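Local coordinates for inositol 2-dehydrogenase (PDB 4HKT), which oxidises myo-inositol to 2-keto-myo-inositol with NAD+ as the hydride acceptor, the first step of myo-inositol breakdown, at residues I80-K94 / V109-F121. Numbering follows the deposited sequence.
With EDO (1,2-ethanediol), chain T; EDO (1,2-ethanediol), chain U.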
ATOM      1  N   ILE B  80      10.953 -29.189  32.256  1.00 19.36           N
ATOM      2  CA  ILE B  80      12.271 -28.907  31.687  1.00 19.10           C
ATOM      3  C   ILE B  80      13.346 -29.626  32.504  1.00 19.72           C
ATOM      4  O   ILE B  80      14.208 -30.304  31.948  1.00 19.90           O
ATOM      5  CB  ILE B  80      12.583 -27.384  31.621  1.00 18.82           C
ATOM      6  CG1 ILE B  80      11.646 -26.687  30.643  1.00 18.59           C
ATOM      7  CG2 ILE B  80      14.028 -27.174  31.219  1.00 19.81           C
ATOM      8  CD1 ILE B  80      11.561 -25.171  30.832  1.00 17.89           C
ATOM      9  N   GLU B  81      13.316 -29.500  33.823  1.00 19.59           N
ATOM     10  CA  GLU B  81      14.339 -30.156  34.654  1.00 20.41           C
ATOM     11  C   GLU B  81      14.329 -31.695  34.494  1.00 20.93           C
ATOM     12  O   GLU B  81      15.389 -32.326  34.386  1.00 21.12           O
ATOM     13  CB  GLU B  81      14.154 -29.783  36.132  1.00 23.20           C
ATOM     14  CG  GLU B  81      14.508 -28.352  36.442  1.00 25.16           C
ATOM     15  CD  GLU B  81      14.205 -27.931  37.873  1.00 30.54           C
ATOM     16  OE1 GLU B  81      13.362 -28.586  38.532  1.00 35.19           O
ATOM     17  OE2 GLU B  81      14.775 -26.904  38.319  1.00 28.52           O
ATOM     18  N   ARG B  82      13.144 -32.284  34.472  1.00 21.01           N
ATOM     19  CA  ARG B  82      12.999 -33.725  34.308  1.00 21.55           C
ATOM     20  C   ARG B  82      13.553 -34.207  32.940  1.00 24.06           C
ATOM     21  O   ARG B  82      14.301 -35.204  32.860  1.00 20.89           O
ATOM     22  CB  ARG B  82      11.540 -34.124  34.411  1.00 22.05           C
ATOM     23  CG  ARG B  82      10.957 -34.188  35.815  1.00 24.64           C
ATOM     24  CD  ARG B  82       9.444 -34.320  35.748  1.00 24.67           C
ATOM     25  NE  ARG B  82       9.085 -35.645  35.292  1.00 26.58           N
ATOM     26  CZ  ARG B  82       7.851 -36.119  35.158  1.00 26.07           C
ATOM     27  NH1 ARG B  82       6.792 -35.378  35.426  1.00 24.21           N
ATOM     28  NH2 ARG B  82       7.686 -37.373  34.730  1.00 28.12           N
ATOM     29  N   PHE B  83      13.214 -33.499  31.869  1.00 21.25           N
ATOM     30  CA  PHE B  83      13.645 -33.970  30.564  1.00 21.94           C
ATOM     31  C   PHE B  83      15.115 -33.680  30.325  1.00 22.82           C
ATOM     32  O   PHE B  83      15.800 -34.458  29.619  1.00 24.82           O
ATOM     33  CB  PHE B  83      12.684 -33.511  29.456  1.00 21.68           C
ATOM     34  CG  PHE B  83      11.429 -34.313  29.413  1.00 23.55           C
ATOM     35  CD1 PHE B  83      11.346 -35.437  28.602  1.00 26.12           C
ATOM     36  CD2 PHE B  83      10.359 -34.016  30.228  1.00 24.01           C
ATOM     37  CE1 PHE B  83      10.199 -36.217  28.584  1.00 26.60           C
ATOM     38  CE2 PHE B  83       9.204 -34.771  30.193  1.00 25.36           C
ATOM     39  CZ  PHE B  83       9.128 -35.885  29.371  1.00 27.95           C
ATOM     40  N   ALA B  84      15.625 -32.618  30.950  1.00 21.09           N
ATOM     41  CA  ALA B  84      17.031 -32.317  30.947  1.00 22.28           C
ATOM     42  C   ALA B  84      17.804 -33.472  31.587  1.00 26.72           C
ATOM     43  O   ALA B  84      18.790 -33.996  31.009  1.00 22.95           O
ATOM     44  CB  ALA B  84      17.337 -31.042  31.717  1.00 21.25           C
ATOM     45  N   ARG B  85      17.384 -33.843  32.795  1.00 22.08           N
ATOM     46  CA  ARG B  85      18.012 -34.978  33.475  1.00 23.63           C
ATOM     47  C   ARG B  85      17.857 -36.296  32.734  1.00 24.53           C
ATOM     48  O   ARG B  85      18.742 -37.148  32.813  1.00 26.99           O
ATOM     49  CB  ARG B  85      17.472 -35.111  34.886  1.00 22.84           C
ATOM     50  CG  ARG B  85      18.064 -34.072  35.790  1.00 22.22           C
ATOM     51  CD  ARG B  85      17.365 -34.078  37.131  1.00 23.99           C
ATOM     52  NE  ARG B  85      18.070 -33.233  38.051  1.00 21.64           N
ATOM     53  CZ  ARG B  85      17.537 -32.221  38.711  1.00 22.60           C
ATOM     54  NH1 ARG B  85      16.252 -31.932  38.604  1.00 22.41           N
ATOM     55  NH2 ARG B  85      18.318 -31.504  39.487  1.00 22.01           N
ATOM     56  N   ALA B  86      16.771 -36.468  32.006  1.00 24.57           N
ATOM     57  CA  ALA B  86      16.587 -37.673  31.211  1.00 26.98           C
ATOM     58  C   ALA B  86      17.337 -37.687  29.871  1.00 29.04           C
ATOM     59  O   ALA B  86      17.267 -38.682  29.142  1.00 27.79           O
ATOM     60  CB  ALA B  86      15.120 -37.918  30.963  1.00 28.16           C
ATOM     61  N   GLY B  87      18.010 -36.590  29.534  1.00 29.44           N
ATOM     62  CA  GLY B  87      18.792 -36.499  28.303  1.00 30.03           C
ATOM     63  C   GLY B  87      18.004 -36.173  27.047  1.00 29.27           C
ATOM     64  O   GLY B  87      18.512 -36.365  25.963  1.00 33.98           O
ATOM     65  N   LYS B  88      16.771 -35.696  27.160  1.00 27.92           N
ATOM     66  CA  LYS B  88      16.020 -35.285  25.975  1.00 26.85           C
ATOM     67  C   LYS B  88      16.401 -33.845  25.644  1.00 27.08           C
ATOM     68  O   LYS B  88      16.741 -33.083  26.553  1.00 25.85           O
ATOM     69  CB  LYS B  88      14.511 -35.367  26.200  1.00 27.73           C
ATOM     70  CG  LYS B  88      13.859 -36.711  25.886  1.00 28.26           C
ATOM     71  CD  LYS B  88      14.229 -37.815  26.852  1.00 29.12           C
ATOM     72  CE  LYS B  88      13.386 -39.049  26.557  1.00 31.42           C
ATOM     73  NZ  LYS B  88      13.901 -40.294  27.183  1.00 30.67           N
ATOM     74  N   ALA B  89      16.386 -33.486  24.353  1.00 26.93           N
ATOM     75  CA  ALA B  89      16.412 -32.066  23.964  1.00 25.40           C
ATOM     76  C   ALA B  89      15.010 -31.528  24.240  1.00 23.58           C
ATOM     77  O   ALA B  89      14.025 -32.244  24.113  1.00 22.53           O
ATOM     78  CB  ALA B  89      16.779 -31.904  22.485  1.00 25.86           C
ATOM     79  N   ILE B  90      14.919 -30.245  24.587  1.00 23.98           N
ATOM     80  CA  ILE B  90      13.669 -29.663  25.082  1.00 21.95           C
ATOM     81  C   ILE B  90      13.321 -28.363  24.353  1.00 20.11           C
ATOM     82  O   ILE B  90      14.111 -27.417  24.276  1.00 19.03           O
ATOM     83  CB  ILE B  90      13.798 -29.326  26.578  1.00 21.89           C
ATOM     84  CG1 ILE B  90      14.230 -30.537  27.389  1.00 22.30           C
ATOM     85  CG2 ILE B  90      12.503 -28.791  27.140  1.00 22.48           C
ATOM     86  CD1 ILE B  90      15.253 -30.175  28.441  1.00 23.62           C
ATOM     87  N   PHE B  91      12.137 -28.347  23.816  1.00 19.38           N
ATOM     88  CA  PHE B  91      11.554 -27.129  23.333  1.00 21.91           C
ATOM     89  C   PHE B  91      10.399 -26.829  24.288  1.00 21.54           C
ATOM     90  O   PHE B  91       9.485 -27.650  24.423  1.00 25.42           O
ATOM     91  CB  PHE B  91      11.024 -27.283  21.912  1.00 22.07           C
ATOM     92  CG  PHE B  91      10.293 -26.084  21.438  1.00 23.52           C
ATOM     93  CD1 PHE B  91      10.960 -25.076  20.747  1.00 25.29           C
ATOM     94  CD2 PHE B  91       8.969 -25.918  21.742  1.00 23.91           C
ATOM     95  CE1 PHE B  91      10.292 -23.931  20.364  1.00 24.51           C
ATOM     96  CE2 PHE B  91       8.292 -24.778  21.374  1.00 25.42           C
ATOM     97  CZ  PHE B  91       8.959 -23.775  20.685  1.00 23.99           C
ATOM     98  N   CYS B  92      10.405 -25.656  24.909  1.00 20.52           N
ATOM     99  CA  CYS B  92       9.340 -25.315  25.827  1.00 19.75           C
ATOM    100  C   CYS B  92       8.606 -24.027  25.459  1.00 20.33           C
ATOM    101  O   CYS B  92       9.232 -23.002  25.307  1.00 19.82           O
ATOM    102  CB  CYS B  92       9.889 -25.206  27.248  1.00 19.29           C
ATOM    103  SG  CYS B  92       8.573 -25.179  28.482  1.00 23.02           S
ATOM    104  N   GLU B  93       7.289 -24.096  25.307  1.00 21.75           N
ATOM    105  CA  GLU B  93       6.483 -22.887  25.145  1.00 24.87           C
ATOM    106  C   GLU B  93       6.703 -21.899  26.318  1.00 23.90           C
ATOM    107  O   GLU B  93       6.971 -22.302  27.451  1.00 21.36           O
ATOM    108  CB  GLU B  93       5.011 -23.222  25.026  1.00 28.83           C
ATOM    109  CG  GLU B  93       4.560 -23.518  23.602  1.00 36.88           C
ATOM    110  CD  GLU B  93       4.667 -22.299  22.678  1.00 38.20           C
ATOM    111  OE1 GLU B  93       4.474 -21.158  23.154  1.00 40.39           O
ATOM    112  OE2 GLU B  93       5.003 -22.490  21.493  1.00 40.09           O
ATOM    113  N   LYS B  94       6.590 -20.614  26.021  1.00 23.23           N
ATOM    114  CA  LYS B  94       6.729 -19.601  27.039  1.00 25.79           C
ATOM    115  C   LYS B  94       5.698 -19.873  28.115  1.00 24.09           C
ATOM    116  O   LYS B  94       4.639 -20.414  27.821  1.00 24.23           O
ATOM    117  CB  LYS B  94       6.498 -18.210  26.464  1.00 27.12           C
ATOM    118  CG  LYS B  94       5.035 -17.915  26.253  1.00 28.01           C
ATOM    119  CD  LYS B  94       4.770 -16.449  26.135  1.00 31.22           C
ATOM    120  CE  LYS B  94       3.302 -16.221  25.898  1.00 29.68           C
ATOM    121  NZ  LYS B  94       2.568 -16.300  27.174  1.00 28.65           N
ATOM    122  N   VAL B 109      19.908 -26.336  36.294  1.00 20.62           N
ATOM    123  CA  VAL B 109      19.808 -27.750  36.002  1.00 20.38           C
ATOM    124  C   VAL B 109      20.119 -27.985  34.520  1.00 21.74           C
ATOM    125  O   VAL B 109      20.844 -28.940  34.174  1.00 23.72           O
ATOM    126  CB  VAL B 109      18.428 -28.321  36.359  1.00 20.10           C
ATOM    127  CG1 VAL B 109      18.311 -29.763  35.890  1.00 20.24           C
ATOM    128  CG2 VAL B 109      18.146 -28.177  37.861  1.00 19.72           C
ATOM    129  N   VAL B 110      19.585 -27.136  33.649  1.00 20.02           N
ATOM    130  CA  VAL B 110      19.829 -27.256  32.207  1.00 22.59           C
ATOM    131  C   VAL B 110      21.326 -27.117  31.884  1.00 23.79           C
ATOM    132  O   VAL B 110      21.851 -27.877  31.063  1.00 25.64           O
ATOM    133  CB  VAL B 110      19.000 -26.204  31.422  1.00 22.75           C
ATOM    134  CG1 VAL B 110      19.546 -25.997  30.002  1.00 22.70           C
ATOM    135  CG2 VAL B 110      17.519 -26.610  31.394  1.00 21.29           C
ATOM    136  N   SER B 111      21.993 -26.159  32.521  1.00 24.53           N
ATOM    137  CA  SER B 111      23.432 -25.988  32.357  1.00 28.37           C
ATOM    138  C   SER B 111      24.244 -27.183  32.924  1.00 31.25           C
ATOM    139  O   SER B 111      25.153 -27.688  32.263  1.00 27.55           O
ATOM    140  CB  SER B 111      23.881 -24.686  33.011  1.00 30.60           C
ATOM    141  OG  SER B 111      25.271 -24.548  32.861  1.00 32.44           O
ATOM    142  N   ASP B 112      23.892 -27.656  34.128  1.00 30.11           N
ATOM    143  CA  ASP B 112      24.599 -28.793  34.735  1.00 31.15           C
ATOM    144  C   ASP B 112      24.496 -30.091  33.919  1.00 30.13           C
ATOM    145  O   ASP B 112      25.444 -30.873  33.905  1.00 32.24           O
ATOM    146  CB  ASP B 112      24.136 -29.035  36.179  1.00 31.89           C
ATOM    147  CG  ASP B 112      24.636 -27.971  37.143  1.00 31.69           C
ATOM    148  OD1 ASP B 112      25.514 -27.169  36.795  1.00 32.07           O
ATOM    149  OD2 ASP B 112      24.119 -27.917  38.269  1.00 34.37           O
ATOM    150  N   THR B 113      23.372 -30.325  33.246  1.00 26.43           N
ATOM    151  CA  THR B 113      23.166 -31.545  32.471  1.00 24.85           C
ATOM    152  C   THR B 113      23.526 -31.392  31.000  1.00 25.74           C
ATOM    153  O   THR B 113      23.328 -32.323  30.202  1.00 25.33           O
ATOM    154  CB  THR B 113      21.710 -32.044  32.562  1.00 24.90           C
ATOM    155  OG1 THR B 113      20.809 -31.074  31.994  1.00 24.11           O
ATOM    156  CG2 THR B 113      21.335 -32.295  34.010  1.00 24.29           C
ATOM    157  N   LYS B 114      24.001 -30.213  30.631  1.00 27.84           N
ATOM    158  CA  LYS B 114      24.296 -29.888  29.219  1.00 32.50           C
ATOM    159  C   LYS B 114      23.130 -30.189  28.299  1.00 30.02           C
ATOM    160  O   LYS B 114      23.294 -30.678  27.159  1.00 31.86           O
ATOM    161  CB  LYS B 114      25.574 -30.626  28.774  1.00 35.77           C
ATOM    162  CG  LYS B 114      26.813 -30.092  29.484  1.00 39.77           C
ATOM    163  CD  LYS B 114      27.856 -31.173  29.766  1.00 48.27           C
ATOM    164  CE  LYS B 114      29.002 -31.179  28.761  1.00 51.13           C
ATOM    165  NZ  LYS B 114      30.109 -30.260  29.162  1.00 53.73           N
ATOM    166  N   ALA B 115      21.939 -29.876  28.796  1.00 26.40           N
ATOM    167  CA  ALA B 115      20.722 -30.014  28.041  1.00 23.70           C
ATOM    168  C   ALA B 115      20.579 -28.893  27.010  1.00 20.76           C
ATOM    169  O   ALA B 115      21.078 -27.788  27.182  1.00 21.70           O
ATOM    170  CB  ALA B 115      19.515 -30.045  28.984  1.00 25.10           C
ATOM    171  N   LYS B 116      19.881 -29.213  25.949  1.00 20.28           N
ATOM    172  CA  LYS B 116      19.506 -28.285  24.908  1.00 21.68           C
ATOM    173  C   LYS B 116      18.083 -27.832  25.199  1.00 20.49           C
ATOM    174  O   LYS B 116      17.196 -28.658  25.352  1.00 20.78           O
ATOM    175  CB  LYS B 116      19.539 -28.992  23.549  1.00 23.96           C
ATOM    176  CG  LYS B 116      20.925 -29.474  23.124  1.00 25.69           C
ATOM    177  CD  LYS B 116      20.843 -30.096  21.728  1.00 28.25           C
ATOM    178  CE  LYS B 116      22.198 -30.590  21.242  1.00 29.39           C
ATOM    179  NZ  LYS B 116      22.732 -31.667  22.139  1.00 29.65           N
ATOM    180  N   LEU B 117      17.900 -26.521  25.333  1.00 20.74           N
ATOM    181  CA  LEU B 117      16.592 -25.920  25.597  1.00 21.08           C
ATOM    182  C   LEU B 117      16.410 -24.705  24.690  1.00 20.24           C
ATOM    183  O   LEU B 117      17.207 -23.768  24.724  1.00 22.27           O
ATOM    184  CB  LEU B 117      16.500 -25.474  27.084  1.00 20.79           C
ATOM    185  CG  LEU B 117      15.350 -24.532  27.479  1.00 19.75           C
ATOM    186  CD1 LEU B 117      14.064 -25.303  27.384  1.00 20.62           C
ATOM    187  CD2 LEU B 117      15.478 -23.944  28.887  1.00 21.10           C
HETATM  188  N   MSE B 118      15.344 -24.727  23.926  1.00 19.06           N
HETATM  189  CA  MSE B 118      14.892 -23.579  23.190  1.00 20.66           C
HETATM  190  C   MSE B 118      13.564 -23.225  23.778  1.00 20.16           C
HETATM  191  O   MSE B 118      12.745 -24.111  24.070  1.00 19.48           O
HETATM  192  CB  MSE B 118      14.681 -23.969  21.727  1.00 22.25           C
HETATM  193  CG  MSE B 118      14.184 -22.790  20.918  1.00 24.05           C
HETATM  194 SE   MSE B 118      14.023 -23.285  19.008  1.00 28.12          SE
HETATM  195  CE  MSE B 118      15.913 -23.331  18.567  1.00 28.60           C
ATOM    196  N   VAL B 119      13.310 -21.919  23.931  1.00 20.63           N
ATOM    197  CA  VAL B 119      12.035 -21.471  24.447  1.00 19.77           C
ATOM    198  C   VAL B 119      11.215 -20.965  23.288  1.00 19.67           C
ATOM    199  O   VAL B 119      11.749 -20.545  22.283  1.00 24.54           O
ATOM    200  CB  VAL B 119      12.192 -20.383  25.570  1.00 20.13           C
ATOM    201  CG1 VAL B 119      13.047 -20.901  26.711  1.00 21.05           C
ATOM    202  CG2 VAL B 119      12.785 -19.097  25.039  1.00 20.94           C
ATOM    203  N   GLY B 120       9.917 -20.958  23.435  1.00 18.87           N
ATOM    204  CA  GLY B 120       9.046 -20.638  22.333  1.00 20.88           C
ATOM    205  C   GLY B 120       8.806 -19.148  22.085  1.00 22.11           C
ATOM    206  O   GLY B 120       7.723 -18.638  22.359  1.00 23.05           O
ATOM    207  N   PHE B 121       9.806 -18.431  21.586  1.00 20.08           N
ATOM    208  CA  PHE B 121       9.528 -17.070  21.126  1.00 20.42           C
ATOM    209  C   PHE B 121       9.510 -17.186  19.609  1.00 20.99           C
ATOM    210  O   PHE B 121      10.482 -16.882  18.941  1.00 19.01           O
ATOM    211  CB  PHE B 121      10.565 -16.082  21.605  1.00 19.49           C
ATOM    212  CG  PHE B 121      10.479 -15.761  23.080  1.00 19.76           C
ATOM    213  CD1 PHE B 121       9.308 -15.347  23.636  1.00 21.05           C
ATOM    214  CD2 PHE B 121      11.608 -15.750  23.859  1.00 21.35           C
ATOM    215  CE1 PHE B 121       9.238 -15.020  24.976  1.00 23.05           C
ATOM    216  CE2 PHE B 121      11.566 -15.405  25.190  1.00 20.78           C
ATOM    217  CZ  PHE B 121      10.370 -15.055  25.762  1.00 21.17           C
TER
HETATM  218  C1  EDO T 403      14.462 -34.637  37.352  1.00 37.40           C
HETATM  219  O1  EDO T 403      13.903 -33.442  37.871  1.00 26.73           O
HETATM  220  C2  EDO T 403      13.453 -35.751  37.357  1.00 35.93           C
HETATM  221  O2  EDO T 403      14.131 -36.913  37.719  1.00 39.81           O
HETATM  222  C1  EDO U 404      10.825 -32.347  38.918  1.00 34.81           C
HETATM  223  O1  EDO U 404      11.293 -33.698  39.043  1.00 36.30           O
HETATM  224  C2  EDO U 404      11.938 -31.418  38.468  1.00 34.90           C
HETATM  225  O2  EDO U 404      12.976 -31.231  39.446  1.00 37.28           O
HETATM  226  O   HOH W   1      19.178 -32.122  25.695  1.00 34.63           O
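The selenium of Met118, a selenomethionine, lies at the edge of the Phe91 ring: it sits 90° off the ring normal and 4.0 Å from CD1, which makes a Met-aromatic contact. Phe91 CG is anti to the backbone N (chi1 174°), and this puts the ring beside its own carbonyl carbon, leaning toward the C-terminal end of the strand, where CZ meets Gly120 CA at 3.5 Å; His18 meets the same ring from outside the pair. The second flat group, the Arg85 guanidinium, has Val109 CG1 over the centre of one face, 3.8 Å above the plane, while two ethanediol oxygens lie near its edge. Val109 CG2 lies between Arg85 NH2 and Glu81 OE2, touching both; Glu81 OE1 forms a salt bridge with Arg102 and accepts a hydrogen bond from the ethanediol of chain U.

Strands 89-93 and 117-120, joined through helix 100-112, form a right-handed beta-alpha-beta crossover of the Rossmann domain, with 117-120 the outermost strand of its parallel sheet within the chain. Their short axes diverge by 21°, and the bonds alternate as parallel pairing requires: Ile90 N to Lys116 O, Met118 N to Ile90 O at 3.0 Å, Cys92 N to Met118 O and Gly120 N to Cys92 O. The middle two are the straighter; the last is the most bent. A water extends the ladder, donating to Lys88 O and accepting from Lys116 N.

On the sheet face of Ile90 and Cys92, Leu117 CD1 packs against Ile90 CG2 at 3.8 Å. Beyond it helix 76-85 meets helix 100-112 through Ile80 CG2 and Val110 CG2 at 3.5 Å, while Ala84 CB packs on Ala115 CB, in the turn that leads to strand 117-120, at 3.6 Å. Thr113 OG1 rests beside Ala84 CB and donates to Val109 O, which Thr113 N reaches from the opposite face of the carbonyl plane.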